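Long-range contacts in molinate hydrolase (Gulosibacter molinativorax, PDB 4UB9), which hydrolyses the thiocarbamate herbicide molinate, probably as a zinc-dependent member of the amidohydrolase family acting on carbon-nitrogen bonds: residues 34-39 with 80-85; 168-173 with 234-239; 278-283 with 428-433; 374-379 with 484-489; 404-409 with 457-462. All blocks are in the same frame, centred on the assembly; numbering follows the deposited sequence.

Contact 1 of 5, residues 34-39 with 80-85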
# COMPACT_ATOMS: atom_id res chain seq x y z
N GLU A 34 -7.69 46.20 -29.71
CA GLU A 34 -8.23 47.54 -29.46
C GLU A 34 -7.18 48.65 -29.35
O GLU A 34 -5.97 48.40 -29.45
CB GLU A 34 -9.08 47.49 -28.23
CG GLU A 34 -10.45 46.96 -28.57
CD GLU A 34 -11.32 46.82 -27.36
OE1 GLU A 34 -10.95 47.37 -26.30
OE2 GLU A 34 -12.35 46.14 -27.48
N THR A 35 -7.69 49.85 -29.14
CA THR A 35 -6.88 51.06 -29.17
C THR A 35 -6.86 51.73 -27.80
O THR A 35 -7.86 51.85 -27.14
CB THR A 35 -7.40 52.01 -30.22
OG1 THR A 35 -7.31 51.36 -31.48
CG2 THR A 35 -6.58 53.30 -30.27
N ILE A 36 -5.67 52.12 -27.38
CA ILE A 36 -5.48 52.64 -26.03
C ILE A 36 -4.11 53.33 -25.93
O ILE A 36 -3.19 53.05 -26.71
CB ILE A 36 -5.59 51.52 -24.95
CG1 ILE A 36 -5.80 52.10 -23.54
CG2 ILE A 36 -4.35 50.63 -24.94
CD1 ILE A 36 -6.38 51.12 -22.53
N ALA A 37 -3.99 54.22 -24.96
CA ALA A 37 -2.71 54.87 -24.68
C ALA A 37 -2.43 54.83 -23.22
O ALA A 37 -3.29 55.10 -22.38
CB ALA A 37 -2.71 56.30 -25.15
N ILE A 38 -1.19 54.53 -22.91
CA ILE A 38 -0.72 54.40 -21.51
C ILE A 38 0.21 55.59 -21.36
O ILE A 38 1.25 55.65 -22.02
CB ILE A 38 0.08 53.09 -21.24
CG1 ILE A 38 -0.45 51.89 -22.05
CG2 ILE A 38 0.14 52.79 -19.76
CD1 ILE A 38 -1.88 51.50 -21.77
N VAL A 39 -0.16 56.55 -20.53
CA VAL A 39 0.55 57.84 -20.56
C VAL A 39 1.34 58.19 -19.29
O VAL A 39 0.86 58.10 -18.15
CB VAL A 39 -0.37 59.04 -20.96
CG1 VAL A 39 -1.28 58.66 -22.10
CG2 VAL A 39 -1.18 59.56 -19.77
N ARG A 80 -9.14 56.08 -25.53
CA ARG A 80 -9.08 55.48 -24.19
C ARG A 80 -7.67 55.62 -23.65
O ARG A 80 -6.70 55.36 -24.35
CB ARG A 80 -9.50 54.01 -24.21
CG ARG A 80 -10.95 53.78 -23.80
CD ARG A 80 -11.12 53.96 -22.30
NE ARG A 80 -10.48 52.88 -21.52
CZ ARG A 80 -11.02 51.68 -21.30
NH1 ARG A 80 -12.21 51.38 -21.80
NH2 ARG A 80 -10.35 50.78 -20.59
N GLN A 81 -7.55 56.00 -22.38
CA GLN A 81 -6.23 56.25 -21.81
C GLN A 81 -6.07 55.72 -20.43
O GLN A 81 -7.00 55.68 -19.65
CB GLN A 81 -5.96 57.74 -21.67
CG GLN A 81 -6.10 58.53 -22.94
CD GLN A 81 -5.65 59.97 -22.76
OE1 GLN A 81 -4.94 60.31 -21.80
NE2 GLN A 81 -6.06 60.83 -23.70
N ILE A 82 -4.83 55.45 -20.08
CA ILE A 82 -4.52 55.11 -18.72
C ILE A 82 -3.49 56.10 -18.25
O ILE A 82 -2.45 56.30 -18.89
CB ILE A 82 -4.01 53.66 -18.59
CG1 ILE A 82 -5.17 52.68 -18.81
CG2 ILE A 82 -3.38 53.41 -17.22
CD1 ILE A 82 -4.73 51.24 -19.07
N ASP A 83 -3.74 56.63 -17.07
CA ASP A 83 -2.83 57.56 -16.48
C ASP A 83 -1.75 56.82 -15.69
O ASP A 83 -1.98 56.37 -14.57
CB ASP A 83 -3.57 58.54 -15.58
CG ASP A 83 -2.64 59.54 -14.91
OD1 ASP A 83 -1.51 59.77 -15.42
OD2 ASP A 83 -3.05 60.12 -13.88
N ALA A 84 -0.55 56.81 -16.24
CA ALA A 84 0.56 56.14 -15.62
C ALA A 84 1.49 57.02 -14.77
O ALA A 84 2.53 56.58 -14.36
CB ALA A 84 1.34 55.37 -16.67
N GLN A 85 1.10 58.26 -14.52
CA GLN A 85 1.96 59.17 -13.80
C GLN A 85 2.30 58.57 -12.46
O GLN A 85 1.43 58.13 -11.74
CB GLN A 85 1.22 60.49 -13.56
CG GLN A 85 1.87 61.74 -14.13
CD GLN A 85 1.94 62.89 -13.13
OE1 GLN A 85 1.02 63.13 -12.35
NE2 GLN A 85 3.05 63.60 -13.15
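A37, I38 and V39 of strand 36-39 run parallel to Q81, I82 and D83 of strand 81-83, with the two axes 4.7 Å apart at closest approach and 14° from alignment. The ladder alternates as parallel pairing requires. A37 straddles Q81, its N donating to R80 O at 3.0 Å and its O accepting from I82 N at 2.8 Å. I82 in turn straddles I38, with its O taking V39 N at 2.8 Å, and V39 O closes the series by accepting A84 N at 2.7 Å.

Three isoleucines gather on one face. I36 carries CG1 opposite its backbone N (chi1 -163°) and brings CD1 to 3.8 Å from I82 CD1. I38 lies beside I82, pointing the same way, and its CD1 meets I82 CD1 at 3.9 Å. H466 and V468 of strand 464-469 also touch I82. On the other face, V39 and Q81 cross obliquely, V39 CG1 being 4.0 Å from Q81 OE1. D83 OD1 accepts Q85 N from above the carboxylate plane, an Asx turn just past strand 81-83. R80 bends at chi2 and chi3, and its NH2 forms a salt bridge with E473.

Main-chain bonds join this outer strand to the small four-stranded sheet, while the side chains divide the work: an aliphatic face turned toward strand 464-469, and an opposite face where A37 and V39 sit with the polar Q81 and D83.

Contact 2 of 5, residues 168-173 with 234-239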
# COMPACT_ATOMS: atom_id res chain seq x y z
N ILE A 168 -2.52 31.37 -25.02
CA ILE A 168 -1.93 30.08 -24.79
C ILE A 168 -1.17 29.57 -25.98
O ILE A 168 -1.64 29.61 -27.11
CB ILE A 168 -3.01 29.05 -24.51
CG1 ILE A 168 -3.82 29.44 -23.30
CG2 ILE A 168 -2.38 27.67 -24.25
CD1 ILE A 168 -5.03 28.56 -23.09
N PHE A 169 -0.00 29.04 -25.69
CA PHE A 169 0.72 28.16 -26.60
C PHE A 169 1.05 26.87 -25.87
O PHE A 169 1.42 26.90 -24.71
CB PHE A 169 1.98 28.82 -27.12
CG PHE A 169 1.71 30.08 -27.85
CD1 PHE A 169 1.08 30.07 -29.10
CD2 PHE A 169 2.05 31.32 -27.27
CE1 PHE A 169 0.79 31.26 -29.78
CE2 PHE A 169 1.74 32.50 -27.93
CZ PHE A 169 1.13 32.48 -29.19
N PHE A 170 0.96 25.74 -26.58
CA PHE A 170 1.11 24.46 -25.91
C PHE A 170 1.97 23.40 -26.61
O PHE A 170 2.17 23.43 -27.81
CB PHE A 170 -0.25 23.92 -25.57
CG PHE A 170 -1.09 23.63 -26.75
CD1 PHE A 170 -0.84 22.52 -27.53
CD2 PHE A 170 -2.16 24.43 -27.06
CE1 PHE A 170 -1.64 22.24 -28.63
CE2 PHE A 170 -2.97 24.16 -28.14
CZ PHE A 170 -2.73 23.06 -28.93
N ALA A 171 2.49 22.49 -25.80
CA ALA A 171 3.18 21.28 -26.27
C ALA A 171 2.26 20.11 -26.50
O ALA A 171 2.60 19.17 -27.20
CB ALA A 171 4.21 20.83 -25.25
N GLY A 172 1.14 20.13 -25.80
CA GLY A 172 0.29 18.93 -25.64
C GLY A 172 0.89 18.07 -24.55
O GLY A 172 1.11 18.51 -23.42
N THR A 173 1.27 16.85 -24.91
CA THR A 173 1.87 15.94 -23.91
C THR A 173 3.39 15.99 -23.93
O THR A 173 4.01 16.68 -24.71
CB THR A 173 1.40 14.50 -24.10
OG1 THR A 173 1.77 13.72 -22.96
CG2 THR A 173 2.00 13.88 -25.35
N ARG A 234 -0.65 17.25 -35.55
CA ARG A 234 -1.93 17.57 -34.90
C ARG A 234 -2.08 19.02 -34.50
O ARG A 234 -3.17 19.46 -34.21
CB ARG A 234 -2.15 16.77 -33.63
CG ARG A 234 -2.39 15.31 -33.88
CD ARG A 234 -2.08 14.55 -32.61
NE ARG A 234 -2.40 13.15 -32.76
CZ ARG A 234 -3.63 12.67 -32.62
NH1 ARG A 234 -3.84 11.38 -32.82
NH2 ARG A 234 -4.64 13.47 -32.28
N GLY A 235 -1.00 19.76 -34.40
CA GLY A 235 -1.11 21.19 -34.22
C GLY A 235 -0.54 21.83 -32.96
O GLY A 235 -0.97 22.90 -32.56
N VAL A 236 0.53 21.28 -32.45
CA VAL A 236 1.18 21.85 -31.29
C VAL A 236 2.02 23.07 -31.64
O VAL A 236 2.50 23.20 -32.77
CB VAL A 236 2.05 20.82 -30.59
CG1 VAL A 236 1.20 19.61 -30.22
CG2 VAL A 236 3.22 20.40 -31.44
N ASP A 237 2.23 23.94 -30.66
CA ASP A 237 3.09 25.10 -30.85
C ASP A 237 4.58 24.82 -30.58
O ASP A 237 5.46 25.52 -31.03
CB ASP A 237 2.63 26.22 -29.96
CG ASP A 237 1.21 26.62 -30.25
OD1 ASP A 237 0.97 27.22 -31.32
OD2 ASP A 237 0.32 26.34 -29.40
N PHE A 238 4.83 23.77 -29.84
CA PHE A 238 6.20 23.33 -29.58
C PHE A 238 6.13 21.90 -29.09
O PHE A 238 5.04 21.34 -28.97
CB PHE A 238 6.92 24.22 -28.58
CG PHE A 238 6.13 24.52 -27.36
CD1 PHE A 238 6.15 23.65 -26.32
CD2 PHE A 238 5.39 25.70 -27.22
CE1 PHE A 238 5.47 23.92 -25.14
CE2 PHE A 238 4.70 25.97 -26.06
CZ PHE A 238 4.74 25.08 -25.02
N CYS A 239 7.30 21.26 -28.88
CA CYS A 239 7.29 19.85 -28.51
C CYS A 239 8.24 19.61 -27.40
O CYS A 239 9.41 20.02 -27.47
CB CYS A 239 7.69 18.99 -29.71
SG CYS A 239 7.69 17.23 -29.34
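F170 and D237 join two neighbouring parts of the TIM barrel: the end of strand 167-170 and the loop that leads from helix 221-232 into strand 239-242. The chain directions are 97° apart, so this is a crossing held by a few well-placed bonds and not a ladder. G235 ends the helix with positive phi, at backbone angles where a side chain would collide with the carbonyl oxygen of R234, and the turn that follows presents D237 to the strand.

The polar bonds divide between the D237 carboxylate and F170 O. D237 OD2 accepts F170 N at 3.0 Å in a fairly straight bond (165°) on the anti side of the carboxylate, and the same oxygen forms a salt bridge with R155 of helix 148-159. D237 OD1 lies at the edge of the F169 ring, 3.6 Å from CD1, with ring and carboxylate planes almost perpendicular. F170 has its CG between backbone N and carbonyl carbon (chi1 63°), which brings one face of the ring under OD2, near the rim, with the two planes steeply inclined. F170 O receives D237 N at 2.9 Å and, more weakly, F238 N, so two successive amides converge on one carbonyl.

The F238 ring lies along the strand end, one face over the peptide between F170 and A171. V236 packs nearby, its CG1 3.4 Å from A171 O, which is hydrogen-bonded to the Y231 hydroxyl. The F238 ring reaches on to A171 with CE1, 3.3 Å from A171 CB, while A171 CA makes a C-H...O contact with F238 O.

Contact 3 of 5, residues 278-283 with 428-433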
# COMPACT_ATOMS: atom_id res chain seq x y z
N PRO A 278 9.58 24.87 -31.80
CA PRO A 278 10.67 24.79 -30.85
C PRO A 278 10.69 23.47 -30.10
O PRO A 278 9.65 22.81 -29.94
CB PRO A 278 10.36 25.89 -29.86
CG PRO A 278 9.57 26.85 -30.64
CD PRO A 278 8.72 26.03 -31.56
N LEU A 279 11.88 23.11 -29.70
CA LEU A 279 12.14 21.85 -29.03
C LEU A 279 12.43 22.08 -27.57
O LEU A 279 13.38 22.82 -27.23
CB LEU A 279 13.36 21.17 -29.64
CG LEU A 279 13.94 20.01 -28.83
CD1 LEU A 279 13.00 18.81 -28.90
CD2 LEU A 279 15.31 19.62 -29.34
N LEU A 280 11.63 21.44 -26.71
CA LEU A 280 11.82 21.48 -25.27
C LEU A 280 12.24 20.15 -24.73
O LEU A 280 11.91 19.13 -25.30
CB LEU A 280 10.54 21.88 -24.54
CG LEU A 280 10.29 23.39 -24.33
CD1 LEU A 280 10.21 24.11 -25.66
CD2 LEU A 280 8.99 23.55 -23.62
N THR A 281 12.95 20.16 -23.62
CA THR A 281 13.39 18.95 -22.96
C THR A 281 12.99 18.91 -21.50
O THR A 281 12.88 19.91 -20.86
CB THR A 281 14.91 18.78 -23.05
OG1 THR A 281 15.55 19.92 -22.50
CG2 THR A 281 15.36 18.62 -24.47
N HIS A 282 12.75 17.72 -21.01
CA HIS A 282 12.58 17.48 -19.61
C HIS A 282 13.78 16.66 -19.18
O HIS A 282 14.02 15.61 -19.73
CB HIS A 282 11.26 16.75 -19.39
CG HIS A 282 11.18 15.96 -18.13
ND1 HIS A 282 10.60 16.44 -16.98
CD2 HIS A 282 11.59 14.71 -17.84
CE1 HIS A 282 10.67 15.53 -16.04
NE2 HIS A 282 11.26 14.47 -16.53
N THR A 283 14.55 17.16 -18.23
CA THR A 283 15.77 16.47 -17.79
C THR A 283 15.90 16.44 -16.29
O THR A 283 15.53 17.35 -15.63
CB THR A 283 17.07 17.01 -18.42
OG1 THR A 283 17.30 18.37 -18.03
CG2 THR A 283 17.02 16.93 -19.91
N LYS A 428 11.73 34.79 -26.44
CA LYS A 428 12.84 34.47 -27.33
C LYS A 428 13.04 32.96 -27.46
O LYS A 428 13.10 32.44 -28.56
CB LYS A 428 14.15 35.09 -26.83
CG LYS A 428 14.20 36.61 -26.89
CD LYS A 428 15.61 37.09 -27.20
CE LYS A 428 15.74 38.60 -27.22
NZ LYS A 428 15.93 39.02 -25.83
N ALA A 429 13.07 32.28 -26.33
CA ALA A 429 13.22 30.84 -26.31
C ALA A 429 12.20 30.14 -27.19
O ALA A 429 12.53 29.18 -27.91
CB ALA A 429 13.12 30.29 -24.90
N TYR A 430 10.98 30.63 -27.13
CA TYR A 430 9.86 30.03 -27.85
C TYR A 430 9.68 30.63 -29.26
O TYR A 430 8.74 30.31 -30.00
CB TYR A 430 8.58 30.16 -27.04
CG TYR A 430 8.41 29.20 -25.86
CD1 TYR A 430 8.00 27.89 -26.05
CD2 TYR A 430 8.58 29.63 -24.55
CE1 TYR A 430 7.83 27.02 -24.99
CE2 TYR A 430 8.42 28.75 -23.47
CZ TYR A 430 8.02 27.46 -23.69
OH TYR A 430 7.82 26.61 -22.65
N ARG A 431 10.59 31.53 -29.62
CA ARG A 431 10.63 32.16 -30.98
C ARG A 431 9.35 32.96 -31.25
O ARG A 431 8.76 32.87 -32.30
CB ARG A 431 10.95 31.11 -32.06
CG ARG A 431 12.28 30.39 -31.74
CD ARG A 431 13.01 29.76 -32.91
NE ARG A 431 12.19 28.75 -33.57
CZ ARG A 431 12.38 27.42 -33.58
NH1 ARG A 431 13.41 26.84 -32.95
NH2 ARG A 431 11.50 26.65 -34.22
N LYS A 432 8.94 33.71 -30.23
CA LYS A 432 7.77 34.57 -30.30
C LYS A 432 8.14 36.01 -30.02
O LYS A 432 7.26 36.85 -29.91
CB LYS A 432 6.73 34.19 -29.28
CG LYS A 432 6.15 32.80 -29.42
CD LYS A 432 5.22 32.74 -30.60
CE LYS A 432 4.68 31.35 -30.70
NZ LYS A 432 3.74 31.30 -31.84
N PHE A 433 9.42 36.30 -29.97
CA PHE A 433 9.88 37.66 -29.60
C PHE A 433 9.57 38.72 -30.66
O PHE A 433 9.52 39.90 -30.36
CB PHE A 433 11.36 37.68 -29.27
CG PHE A 433 11.80 38.92 -28.54
CD1 PHE A 433 11.20 39.30 -27.35
CD2 PHE A 433 12.82 39.74 -29.07
CE1 PHE A 433 11.60 40.46 -26.69
CE2 PHE A 433 13.25 40.88 -28.41
CZ PHE A 433 12.62 41.26 -27.23
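Y430 and R431, at the Schellman-capped end of helix 424-429, pack against P278 and L280, at the start of TIM-barrel strand 279-282, which leads to the zinc ligand H282. R431 N bonds to K428 O at 2.9 Å, and R431, with positive phi, points its side chain toward the strand. The guanidinium lays one face over the proline ring, with P278 CG 4.0 Å above its plane and over its centre. Its NH1 forms a salt bridge with D298, whose other oxygen accepts L279 N, so one carboxylate serves both segments. P278 CG also meets Y430 O at 3.6 Å.

L280 and Y430 approach at about a right angle. The leucine methyls line the phenol: CD1 is 3.8 Å from Y430 CE1 and CD2 3.4 Å from Y430 OH. That buried hydroxyl bonds to G96 O, and the ring stacks on F142. A leucine in place of Y430 would probably leave G96 O without its mate, F142 without its stacking partner and the L280 methyls with less surface to pack on.

Within the barrel sheet L280 touches L299 and I301 of the adjacent strand 299-301, and F238, whereas L279 points the opposite way, onto helix 262-275.

Contact 4 of 5, residues 374-379 with 484-489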
# COMPACT_ATOMS: atom_id res chain seq x y z
N ALA A 374 3.33 25.67 -12.56
CA ALA A 374 2.18 26.03 -11.72
C ALA A 374 0.86 25.73 -12.36
O ALA A 374 0.73 25.72 -13.59
CB ALA A 374 2.24 27.48 -11.32
N GLY A 375 -0.11 25.51 -11.51
CA GLY A 375 -1.48 25.21 -11.95
C GLY A 375 -2.50 25.81 -11.01
O GLY A 375 -2.19 26.27 -9.94
N CYS A 376 -3.74 25.82 -11.45
CA CYS A 376 -4.84 26.30 -10.63
C CYS A 376 -5.34 25.13 -9.78
O CYS A 376 -6.19 24.32 -10.18
CB CYS A 376 -5.92 26.94 -11.48
SG CYS A 376 -7.37 27.35 -10.49
N THR A 377 -4.82 25.07 -8.58
CA THR A 377 -5.00 23.94 -7.69
C THR A 377 -6.39 23.89 -7.07
O THR A 377 -6.95 24.89 -6.66
CB THR A 377 -3.96 23.97 -6.56
OG1 THR A 377 -2.67 24.15 -7.15
CG2 THR A 377 -3.95 22.66 -5.76
N ASP A 378 -6.94 22.69 -7.02
CA ASP A 378 -8.29 22.51 -6.51
C ASP A 378 -8.38 23.03 -5.07
O ASP A 378 -7.54 22.68 -4.24
CB ASP A 378 -8.70 21.03 -6.55
CG ASP A 378 -10.18 20.83 -6.31
OD1 ASP A 378 -10.58 20.75 -5.12
OD2 ASP A 378 -10.93 20.70 -7.29
N PRO A 379 -9.43 23.79 -4.76
CA PRO A 379 -9.56 24.36 -3.39
C PRO A 379 -9.68 23.35 -2.30
O PRO A 379 -9.18 23.58 -1.21
CB PRO A 379 -10.83 25.17 -3.47
CG PRO A 379 -11.54 24.73 -4.71
CD PRO A 379 -10.48 24.26 -5.66
N LEU A 484 -15.14 27.92 -11.67
CA LEU A 484 -15.46 26.53 -11.92
C LEU A 484 -14.70 25.70 -10.90
O LEU A 484 -15.29 25.24 -9.91
CB LEU A 484 -15.12 26.17 -13.36
CG LEU A 484 -15.49 24.76 -13.81
CD1 LEU A 484 -16.96 24.44 -13.57
CD2 LEU A 484 -15.16 24.61 -15.29
N VAL A 485 -13.39 25.52 -11.09
CA VAL A 485 -12.63 24.83 -10.03
C VAL A 485 -12.50 25.70 -8.79
O VAL A 485 -12.53 25.19 -7.68
CB VAL A 485 -11.30 24.13 -10.46
CG1 VAL A 485 -11.00 24.25 -11.92
CG2 VAL A 485 -10.13 24.48 -9.58
N THR A 486 -12.43 27.01 -8.99
CA THR A 486 -12.32 27.94 -7.84
C THR A 486 -13.64 28.22 -7.14
O THR A 486 -13.63 28.83 -6.10
CB THR A 486 -11.67 29.28 -8.20
OG1 THR A 486 -12.40 29.90 -9.27
CG2 THR A 486 -10.24 29.05 -8.57
N ALA A 487 -14.75 27.81 -7.73
CA ALA A 487 -16.05 27.90 -7.02
C ALA A 487 -15.97 27.20 -5.69
O ALA A 487 -15.67 26.02 -5.60
CB ALA A 487 -17.18 27.33 -7.86
N TYR A 488 -16.25 27.95 -4.64
CA TYR A 488 -16.08 27.46 -3.29
C TYR A 488 -16.84 28.32 -2.30
O TYR A 488 -16.86 29.53 -2.43
CB TYR A 488 -14.60 27.49 -2.92
CG TYR A 488 -14.13 26.34 -2.05
CD1 TYR A 488 -14.25 25.01 -2.49
CD2 TYR A 488 -13.57 26.57 -0.80
CE1 TYR A 488 -13.82 23.96 -1.71
CE2 TYR A 488 -13.14 25.51 -0.02
CZ TYR A 488 -13.27 24.21 -0.48
OH TYR A 488 -12.81 23.14 0.26
N PRO A 489 -17.43 27.72 -1.26
CA PRO A 489 -17.46 26.29 -0.91
C PRO A 489 -18.38 25.52 -1.82
O PRO A 489 -19.06 26.08 -2.62
CB PRO A 489 -18.04 26.27 0.51
CG PRO A 489 -18.07 27.69 0.96
CD PRO A 489 -18.16 28.52 -0.26
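With chi1 at 173°, C376 swings SG trans to the amide nitrogen and brings it 3.8 Å from T486 CG2. In T486 the hydroxyl takes the position flanked by N and C (chi1 56°), which keeps the methyl turned to the sulfur while OG1 bonds to E128 of helix 122-135. V485 CG2 fills the space beside them, 4.1 Å from C376 SG and 3.9 Å from P379 CD. The backbone approaches closely too, V485 O lying 3.0 Å from P379 CD.

P379 opens helix 379-383. The residue before it, D378, is the N-cap: its OD1 accepts D380 N, and its OD2 forms a salt bridge with R490, just beyond the second segment. The C-terminal tail therefore meets this helix at its very first turn.

P379 sets its CB-CG edge on one face of the Y488 ring, a CH-pi contact with CB standing 3.6 Å from the ring centroid and 14° off the normal. P379 CG lies over the rim of the same face, 3.5 Å from Y488 CD1. Beyond the ring, Y488 OH is hydrogen-bonded to D380 OD1. An alanine at Y488 is likely to uncover that edge of the proline and leave D380 OD1 without the phenol hydroxyl. The same tyrosine packs on T199 of the second subunit.

Contact 5 of 5, residues 404-409 with 457-462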
# COMPACT_ATOMS: atom_id res chain seq x y z
N TRP A 404 8.68 33.36 -8.08
CA TRP A 404 9.90 32.94 -8.84
C TRP A 404 10.94 34.06 -8.85
O TRP A 404 12.10 33.87 -8.50
CB TRP A 404 9.50 32.59 -10.30
CG TRP A 404 10.58 31.97 -11.14
CD1 TRP A 404 10.72 30.65 -11.43
CD2 TRP A 404 11.62 32.64 -11.83
NE1 TRP A 404 11.78 30.46 -12.27
CE2 TRP A 404 12.36 31.67 -12.52
CE3 TRP A 404 12.00 33.99 -11.93
CZ2 TRP A 404 13.46 31.99 -13.30
CZ3 TRP A 404 13.08 34.31 -12.71
CH2 TRP A 404 13.81 33.31 -13.39
N MET A 405 10.46 35.23 -9.22
CA MET A 405 11.28 36.45 -9.26
C MET A 405 11.88 36.77 -7.92
O MET A 405 13.08 36.96 -7.77
CB MET A 405 10.47 37.60 -9.76
CG MET A 405 10.35 37.57 -11.29
SD MET A 405 9.48 38.98 -11.96
CE MET A 405 9.00 38.46 -13.59
N GLN A 406 11.06 36.70 -6.91
CA GLN A 406 11.56 36.89 -5.52
C GLN A 406 12.63 35.86 -5.17
O GLN A 406 13.70 36.22 -4.67
CB GLN A 406 10.37 36.80 -4.53
CG GLN A 406 10.81 36.93 -3.09
CD GLN A 406 9.66 36.79 -2.11
OE1 GLN A 406 8.52 37.13 -2.42
NE2 GLN A 406 9.94 36.21 -0.98
N ALA A 407 12.35 34.58 -5.45
CA ALA A 407 13.32 33.50 -5.11
C ALA A 407 14.64 33.71 -5.82
O ALA A 407 15.71 33.48 -5.28
CB ALA A 407 12.77 32.16 -5.47
N MET A 408 14.55 34.10 -7.09
CA MET A 408 15.78 34.24 -7.90
C MET A 408 16.64 35.41 -7.36
O MET A 408 17.82 35.28 -7.17
CB MET A 408 15.43 34.39 -9.38
CG MET A 408 14.90 33.09 -10.01
SD MET A 408 16.07 31.71 -9.90
CE MET A 408 16.93 31.90 -11.45
N VAL A 409 15.97 36.52 -7.09
CA VAL A 409 16.62 37.69 -6.53
C VAL A 409 17.23 37.35 -5.19
O VAL A 409 18.35 37.74 -4.94
CB VAL A 409 15.65 38.85 -6.42
CG1 VAL A 409 16.27 40.01 -5.62
CG2 VAL A 409 15.26 39.32 -7.81
N ASP A 457 12.49 47.03 -5.43
CA ASP A 457 12.06 45.84 -4.66
C ASP A 457 11.20 44.94 -5.55
O ASP A 457 10.14 45.34 -6.03
CB ASP A 457 11.29 46.27 -3.42
CG ASP A 457 10.90 45.11 -2.53
OD1 ASP A 457 10.82 43.93 -2.99
OD2 ASP A 457 10.64 45.40 -1.33
N ILE A 458 11.70 43.72 -5.76
CA ILE A 458 11.12 42.81 -6.75
C ILE A 458 9.71 42.36 -6.37
O ILE A 458 8.83 42.19 -7.25
CB ILE A 458 12.06 41.62 -7.04
CG1 ILE A 458 11.62 40.90 -8.30
CG2 ILE A 458 12.15 40.70 -5.85
CD1 ILE A 458 11.73 41.72 -9.58
N THR A 459 9.44 42.29 -5.07
CA THR A 459 8.07 42.06 -4.56
C THR A 459 7.05 43.14 -5.05
O THR A 459 5.84 42.89 -5.06
CB THR A 459 7.97 42.00 -3.02
OG1 THR A 459 8.25 43.29 -2.46
CG2 THR A 459 8.96 41.01 -2.45
N ASN A 460 7.54 44.31 -5.45
CA ASN A 460 6.66 45.32 -6.09
C ASN A 460 6.05 44.91 -7.41
O ASN A 460 5.15 45.59 -7.95
CB ASN A 460 7.38 46.65 -6.29
CG ASN A 460 7.61 47.38 -4.98
OD1 ASN A 460 6.80 47.32 -4.08
ND2 ASN A 460 8.73 48.08 -4.89
N MET A 461 6.51 43.80 -7.93
CA MET A 461 5.86 43.21 -9.12
C MET A 461 4.39 42.91 -8.85
O MET A 461 3.56 42.91 -9.78
CB MET A 461 6.57 41.91 -9.54
CG MET A 461 7.96 42.10 -10.16
SD MET A 461 7.89 42.99 -11.72
CE MET A 461 6.89 41.90 -12.74
N ARG A 462 4.07 42.70 -7.59
CA ARG A 462 2.69 42.43 -7.19
C ARG A 462 1.77 43.66 -7.26
O ARG A 462 0.59 43.52 -7.15
CB ARG A 462 2.62 41.86 -5.79
CG ARG A 462 3.21 40.47 -5.68
CD ARG A 462 3.39 40.08 -4.22
NE ARG A 462 3.94 38.73 -4.03
CZ ARG A 462 3.24 37.59 -4.10
NH1 ARG A 462 1.96 37.62 -4.36
NH2 ARG A 462 3.83 36.43 -3.88
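Q406 and T459 meet at the oxygen end of the glutamine amide, where OE1 lies 3.9 Å from T459 CG2; the amide nitrogen is held elsewhere, by E392 and E410. T459 OG1 and T459 N come to D457 OD1 from the same face of the carboxylate: OG1 bonds at 2.7 Å from above the plane, and N at 3.0 Å on the anti side but tilted out of it.

Aliphatic packing makes the rest of the contact. I458 sets its two branches on helix 400-410. CG1, antiperiplanar to the amide nitrogen (chi1 -166°), lies 3.8 Å from M405 CB, while CG2 rests 3.9 Å from Q406 CA and as far from V409 CG2. Next to I458, the extended M405 crosses the bent chain of M461 at about a right angle, with M405 SD 3.9 Å from M461 CG.

D457 OD1 accepting T459 N is an Asx turn, and it starts the 3-10 segment 458-462 in the connection between strands 447-450 and 464-469. The packing of that connection on helix 400-410 is consistent with the amidohydrolase plan, in which a TIM barrel is flanked by a smaller beta domain.

Contacts 2 and 3 form the buried pair: their centres are 11 Å apart and they share a barrel sheet, since C239 of 234-239 pairs with P278 and L280 of 278-283. Contact 2 relies on a carboxylate and main-chain amides, contact 3 on side-chain packing. Contacts 1, 4 and 5 are partly buried. Contact 1, with centre 28 Å from that of the chain, is a backbone ladder; contact 4 packs the tail on the loop leading into a helix, contact 5 a 3-10 segment on a helix side, both by apolar contacts. Contact 4 alone reaches another subunit. Hydrogen bonds cross contacts 1 and 2, and none crosses the other three.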